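PDB 1W55: bifunctional enzyme IspD/IspF from Campylobacter jejuni, which makes 4-diphosphocytidyl-2-C-methyl-D-erythritol from CTP and 2-C-methyl-D-erythritol 4-phosphate, and converts 4-diphosphocytidyl-2-C-methyl-D-erythritol 2-phosphate to 2-C-methyl-D-erythritol 2,4-cyclodiphosphate with release of CMP. Local coordinates for residues Ala117-Pro122 with Gly178-Val183; Phe298-Ile303 with Ser359-Lys364. All blocks are in the same frame, centred on the assembly; numbering follows the deposited sequence.

Interaction 1 of 2, residues Ala117-Pro122 with Gly178-Val183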
loop_
_atom_site.group_PDB
_atom_site.type_symbol
_atom_site.label_atom_id
_atom_site.label_comp_id
_atom_site.label_asym_id
_atom_site.label_seq_id
_atom_site.Cartn_x
_atom_site.Cartn_y
_atom_site.Cartn_z
ATOM N N ALA A 117 0.949 -43.598 8.014
ATOM C CA ALA A 117 0.605 -44.364 6.806
ATOM C C ALA A 117 1.799 -44.583 5.865
ATOM O O ALA A 117 2.932 -44.223 6.196
ATOM C CB ALA A 117 -0.572 -43.695 6.062
ATOM N N ASP A 118 1.543 -45.186 4.701
ATOM C CA ASP A 118 2.590 -45.404 3.697
ATOM C C ASP A 118 2.801 -44.183 2.789
ATOM O O ASP A 118 3.890 -43.982 2.248
ATOM C CB ASP A 118 2.285 -46.633 2.843
ATOM C CG ASP A 118 2.117 -47.892 3.669
ATOM O OD1 ASP A 118 2.993 -48.179 4.519
ATOM O OD2 ASP A 118 1.124 -48.645 3.542
ATOM N N CYS A 119 1.748 -43.384 2.632
ATOM C CA CYS A 119 1.797 -42.186 1.810
ATOM C C CYS A 119 0.982 -41.082 2.476
ATOM O O CYS A 119 -0.162 -41.314 2.894
ATOM C CB CYS A 119 1.265 -42.495 0.409
ATOM S SG CYS A 119 1.211 -41.100 -0.734
ATOM N N ILE A 120 1.588 -39.901 2.611
ATOM C CA ILE A 120 0.923 -38.731 3.195
ATOM C C ILE A 120 0.719 -37.651 2.138
ATOM O O ILE A 120 1.675 -37.218 1.488
ATOM C CB ILE A 120 1.737 -38.130 4.366
ATOM C CG1 ILE A 120 2.575 -39.200 5.112
ATOM C CG2 ILE A 120 0.809 -37.321 5.294
ATOM C CD1 ILE A 120 1.756 -40.283 5.853
ATOM N N THR A 121 -0.520 -37.202 1.991
ATOM C CA THR A 121 -0.885 -36.305 0.904
ATOM C C THR A 121 -1.912 -35.268 1.355
ATOM O O THR A 121 -2.781 -35.565 2.183
ATOM C CB THR A 121 -1.430 -37.125 -0.314
ATOM O OG1 THR A 121 -1.769 -36.237 -1.390
ATOM C CG2 THR A 121 -2.755 -37.771 0.007
ATOM N N PRO A 122 -1.808 -34.054 0.821
ATOM C CA PRO A 122 -2.856 -33.050 0.995
ATOM C C PRO A 122 -4.045 -33.327 0.086
ATOM O O PRO A 122 -3.912 -33.940 -0.973
ATOM C CB PRO A 122 -2.170 -31.729 0.604
ATOM C CG PRO A 122 -0.751 -32.059 0.291
ATOM C CD PRO A 122 -0.679 -33.536 0.032
ATOM N N GLY A 178 -1.295 -50.306 -0.001
ATOM C CA GLY A 178 -0.732 -49.356 0.946
ATOM C C GLY A 178 -1.763 -48.397 1.516
ATOM O O GLY A 178 -2.800 -48.142 0.902
ATOM N N LYS A 179 -1.476 -47.867 2.700
ATOM C CA LYS A 179 -2.386 -46.950 3.395
ATOM C C LYS A 179 -2.024 -45.489 3.140
ATOM O O LYS A 179 -0.847 -45.128 3.108
ATOM C CB LYS A 179 -2.394 -47.224 4.911
ATOM C CG LYS A 179 -2.563 -48.705 5.289
ATOM C CD LYS A 179 -3.993 -49.031 5.736
ATOM C CE LYS A 179 -4.419 -50.429 5.289
ATOM N NZ LYS A 179 -5.138 -50.384 3.982
ATOM N N ILE A 180 -3.053 -44.665 2.974
ATOM C CA ILE A 180 -2.905 -43.238 2.729
ATOM C C ILE A 180 -3.416 -42.423 3.912
ATOM O O ILE A 180 -4.490 -42.697 4.440
ATOM C CB ILE A 180 -3.689 -42.825 1.451
ATOM C CG1 ILE A 180 -3.526 -43.869 0.328
ATOM C CG2 ILE A 180 -3.295 -41.388 0.998
ATOM C CD1 ILE A 180 -2.117 -44.027 -0.193
ATOM N N TRP A 181 -2.642 -41.422 4.318
ATOM C CA TRP A 181 -3.105 -40.427 5.277
ATOM C C TRP A 181 -3.385 -39.104 4.538
ATOM O O TRP A 181 -2.501 -38.555 3.865
ATOM C CB TRP A 181 -2.080 -40.227 6.405
ATOM C CG TRP A 181 -2.600 -39.375 7.531
ATOM C CD1 TRP A 181 -2.342 -38.050 7.742
ATOM C CD2 TRP A 181 -3.488 -39.778 8.581
ATOM N NE1 TRP A 181 -3.006 -37.604 8.860
ATOM C CE2 TRP A 181 -3.718 -38.644 9.397
ATOM C CE3 TRP A 181 -4.113 -40.988 8.923
ATOM C CZ2 TRP A 181 -4.545 -38.684 10.533
ATOM C CZ3 TRP A 181 -4.936 -41.028 10.054
ATOM C CH2 TRP A 181 -5.143 -39.880 10.843
ATOM N N PHE A 182 -4.622 -38.625 4.645
ATOM C CA PHE A 182 -5.027 -37.375 4.011
ATOM C C PHE A 182 -4.916 -36.193 4.974
ATOM O O PHE A 182 -5.415 -36.236 6.097
ATOM C CB PHE A 182 -6.444 -37.477 3.442
ATOM C CG PHE A 182 -6.593 -38.538 2.385
ATOM C CD1 PHE A 182 -7.069 -39.809 2.718
ATOM C CD2 PHE A 182 -6.239 -38.278 1.059
ATOM C CE1 PHE A 182 -7.198 -40.806 1.746
ATOM C CE2 PHE A 182 -6.365 -39.267 0.084
ATOM C CZ PHE A 182 -6.852 -40.538 0.433
ATOM N N VAL A 183 -4.249 -35.144 4.514
ATOM C CA VAL A 183 -4.029 -33.940 5.303
ATOM C C VAL A 183 -4.746 -32.821 4.552
ATOM O O VAL A 183 -4.823 -32.870 3.326
ATOM C CB VAL A 183 -2.494 -33.699 5.444
ATOM C CG1 VAL A 183 -2.088 -32.268 5.135
ATOM C CG2 VAL A 183 -2.004 -34.141 6.803
#
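D118 and K179 fasten the entrance to a parallel strand pair. The carboxylate of D118 reaches back to the backbone: OD2 accepts K179 N at 2.8 Å on its anti side, the donor lying 23° out of the carboxylate plane. CG stands beside the D118 backbone N and anti to the carbonyl carbon (chi1 -57°), which swings the acid toward G178 and K179. In return K179 O is gripped by two amides, those of C119 and D118, with D118 N to K179 O measuring 2.9 Å. From there the bonds take the parallel pattern, W181 N to C119 O, T121 N to W181 O, and V183 N to T121 O at 2.8 Å; CA-H groups of I180, I120, F182 and P122 also approach carbonyl oxygens.

On one face of the sheet I120 CD1 lies 3.9 Å from W181 CB, and CG2 of the same isoleucine sits at the indole edge, near its plane. A117 CB closes on W181 CB from the loop before the strand. On the other face T121 CG2 touches I180 CG2 and, obliquely, the F182 ring, coming 3.7 Å from its CD2. I180 CG2 lies over one face of that ring, offset toward its rim.

Further out, T121 OG1 bonds Q149 NE2, K143 makes a cation-pi contact with F182, and N134 of a second subunit packs against F182. In the mixed sheet of the GT-A-clan IspD domain, 119-124 pairs antiparallel with 149-152 and parallel with 180-184. Helix 104-111 covers I120, P122 and V183; helix 169-174 lies against C119 and I180, and strand 142-145 meets T121 and F182.

Interaction 2 of 2, residues Phe298-Ile303 with Ser359-Lys364; sequences FELINI and SSVNLK
The F298 ring takes the methyl CD1 of L363 as an off-centre CH-pi contact, the carbon 4.2 Å from the ring centroid, while K364 O lies at the ring edge, near its plane. F211 packs edge-to-face with this phenyl, and Y365 also meets it. At the other end, the side chains of N302 and N362 lie side by side, pointing the same way, but their amide planes are turned 79° apart; N302 OD1 approaches N362 CB to 3.6 Å. Both amide nitrogens are used by a third subunit, N302 ND2 bonding T212 O and N362 ND2 bonding I210 O of that chain.

Between these groups the strands pair antiparallel. E299 and K364 exchange backbone bonds, K364 N to E299 O measuring 2.9 Å, and I301 N meets N362 O at 2.8 Å. Then the register slips: L300 faces L363 and I303 faces V361, so one residue extra is taken up at I301-N302. The bond beyond, N362 N to N302 O at 3.3 Å, is weak. With I301 at phi/psi -97/-50° this is a classic beta bulge in the IspF domain sheet, where 298-308 pairs with the middle strand 354-365.

On the face of L300, I303, V361 and L363 the packing is aliphatic. L300 CD2 wedges against V361 CG1 (3.5 Å) and L363 CD2; helix 248-260 lies on I303, V361 and L363, and V293 of helix 282-295 touches L363. Opposite, K364 CG sits between its backbone N and carbonyl carbon and the chain runs extended beyond it, laying K364 CD 3.8 Å from I301 CG1, across that side chain. E299 lies alongside, but E299 OE1 stays 4.2 Å from K364 NZ, beyond a salt bridge; that ammonium pairs instead with E209 of the third subunit.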
loop_
_atom_site.group_PDB
_atom_site.type_symbol
_atom_site.label_atom_id
_atom_site.label_comp_id
_atom_site.label_asym_id
_atom_site.label_seq_id
_atom_site.Cartn_x
_atom_site.Cartn_y
_atom_site.Cartn_z
ATOM N N PHE A 298 11.672 -15.366 -22.734
ATOM C CA PHE A 298 12.182 -14.066 -23.144
ATOM C C PHE A 298 11.291 -13.409 -24.191
ATOM O O PHE A 298 10.516 -14.084 -24.877
ATOM C CB PHE A 298 13.585 -14.223 -23.723
ATOM C CG PHE A 298 14.652 -14.400 -22.690
ATOM C CD1 PHE A 298 15.271 -15.636 -22.516
ATOM C CD2 PHE A 298 15.037 -13.338 -21.888
ATOM C CE1 PHE A 298 16.257 -15.787 -21.565
ATOM C CE2 PHE A 298 16.027 -13.482 -20.942
ATOM C CZ PHE A 298 16.638 -14.694 -20.770
ATOM N N GLU A 299 11.449 -12.097 -24.337
ATOM C CA GLU A 299 10.674 -11.301 -25.273
ATOM C C GLU A 299 11.556 -10.143 -25.761
ATOM O O GLU A 299 12.289 -9.545 -24.972
ATOM C CB GLU A 299 9.444 -10.761 -24.538
ATOM C CG GLU A 299 8.487 -9.952 -25.382
ATOM C CD GLU A 299 7.242 -9.529 -24.612
ATOM O OE1 GLU A 299 7.118 -9.888 -23.409
ATOM O OE2 GLU A 299 6.397 -8.824 -25.214
ATOM N N LEU A 300 11.478 -9.832 -27.052
ATOM C CA LEU A 300 12.252 -8.744 -27.631
ATOM C C LEU A 300 11.740 -7.361 -27.227
ATOM O O LEU A 300 10.538 -7.122 -27.180
ATOM C CB LEU A 300 12.291 -8.861 -29.161
ATOM C CG LEU A 300 13.350 -9.797 -29.769
ATOM C CD1 LEU A 300 12.982 -10.145 -31.206
ATOM C CD2 LEU A 300 14.755 -9.198 -29.717
ATOM N N ILE A 301 12.665 -6.453 -26.940
ATOM C CA ILE A 301 12.302 -5.055 -26.753
ATOM C C ILE A 301 12.555 -4.321 -28.052
ATOM O O ILE A 301 11.674 -3.614 -28.542
ATOM C CB ILE A 301 13.087 -4.393 -25.584
ATOM C CG1 ILE A 301 12.598 -4.934 -24.232
ATOM C CG2 ILE A 301 12.943 -2.873 -25.644
ATOM C CD1 ILE A 301 13.442 -4.484 -23.048
ATOM N N ASN A 302 13.746 -4.483 -28.629
ATOM C CA ASN A 302 14.044 -3.769 -29.871
ATOM C C ASN A 302 15.202 -4.378 -30.618
ATOM O O ASN A 302 15.941 -5.186 -30.059
ATOM C CB ASN A 302 14.305 -2.275 -29.615
ATOM C CG ASN A 302 15.726 -1.998 -29.108
ATOM O OD1 ASN A 302 16.124 -2.487 -28.055
ATOM N ND2 ASN A 302 16.491 -1.222 -29.871
ATOM N N ILE A 303 15.339 -3.974 -31.882
ATOM C CA ILE A 303 16.378 -4.443 -32.773
ATOM C C ILE A 303 17.017 -3.238 -33.451
ATOM O O ILE A 303 16.316 -2.350 -33.949
ATOM C CB ILE A 303 15.770 -5.369 -33.842
ATOM C CG1 ILE A 303 15.396 -6.718 -33.229
ATOM C CG2 ILE A 303 16.725 -5.557 -35.046
ATOM C CD1 ILE A 303 14.252 -7.401 -33.961
ATOM N N SER A 359 24.259 -6.579 -35.751
ATOM C CA SER A 359 22.950 -6.534 -35.100
ATOM C C SER A 359 23.074 -6.375 -33.591
ATOM O O SER A 359 23.973 -6.948 -32.978
ATOM C CB SER A 359 22.141 -7.811 -35.383
ATOM O OG SER A 359 21.948 -8.010 -36.771
ATOM N N SER A 360 22.161 -5.595 -33.003
ATOM C CA SER A 360 22.017 -5.508 -31.555
ATOM C C SER A 360 20.555 -5.700 -31.172
ATOM O O SER A 360 19.641 -5.172 -31.819
ATOM C CB SER A 360 22.504 -4.169 -30.986
ATOM O OG SER A 360 23.761 -3.823 -31.513
ATOM N N VAL A 361 20.360 -6.404 -30.072
ATOM C CA VAL A 361 19.041 -6.771 -29.599
ATOM C C VAL A 361 19.009 -6.593 -28.068
ATOM O O VAL A 361 20.030 -6.755 -27.399
ATOM C CB VAL A 361 18.820 -8.230 -30.042
ATOM C CG1 VAL A 361 18.215 -9.096 -28.973
ATOM C CG2 VAL A 361 18.108 -8.278 -31.384
ATOM N N ASN A 362 17.856 -6.202 -27.532
ATOM C CA ASN A 362 17.619 -6.215 -26.096
ATOM C C ASN A 362 16.432 -7.140 -25.839
ATOM O O ASN A 362 15.401 -7.042 -26.508
ATOM C CB ASN A 362 17.340 -4.801 -25.560
ATOM C CG ASN A 362 18.587 -4.125 -24.982
ATOM O OD1 ASN A 362 19.679 -4.695 -24.972
ATOM N ND2 ASN A 362 18.418 -2.914 -24.482
ATOM N N LEU A 363 16.612 -8.065 -24.903
ATOM C CA LEU A 363 15.583 -9.012 -24.507
ATOM C C LEU A 363 15.222 -8.749 -23.052
ATOM O O LEU A 363 16.104 -8.480 -22.228
ATOM C CB LEU A 363 16.131 -10.436 -24.566
ATOM C CG LEU A 363 16.262 -11.279 -25.820
ATOM C CD1 LEU A 363 16.686 -12.711 -25.373
ATOM C CD2 LEU A 363 14.953 -11.295 -26.640
ATOM N N LYS A 364 13.933 -8.846 -22.742
ATOM C CA LYS A 364 13.464 -8.836 -21.358
ATOM C C LYS A 364 12.745 -10.153 -21.106
ATOM O O LYS A 364 12.520 -10.924 -22.044
ATOM C CB LYS A 364 12.492 -7.685 -21.134
ATOM C CG LYS A 364 11.189 -7.861 -21.877
ATOM C CD LYS A 364 10.278 -6.671 -21.714
ATOM C CE LYS A 364 9.028 -6.842 -22.565
ATOM N NZ LYS A 364 7.925 -5.932 -22.161
HETATM O O HOH W 1 7.906 -5.588 -25.472
#

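How the interactions relate
Interactions 1 and 2 belong to the two different enzymes fused in this chain, the first to the cytidylyltransferase half and the second to the cyclodiphosphate synthase half. They lie on opposite sides of the chain's centre, 49 Å apart between centres and about 31 Å between nearest atoms. Interaction 1 lies a short way outside the nucleotide pocket: the side chain of T121 is about 13 Å from bound cytidine monophosphate and that of P122 about 11 Å from K191, predicted to position the substrate. Interaction 2 is away from the annotated sites, though the side chain of S360 is about 10 Å from bound geranyl diphosphate. A third subunit reaches seven of its residues, whereas a second subunit reaches one residue of interaction 1.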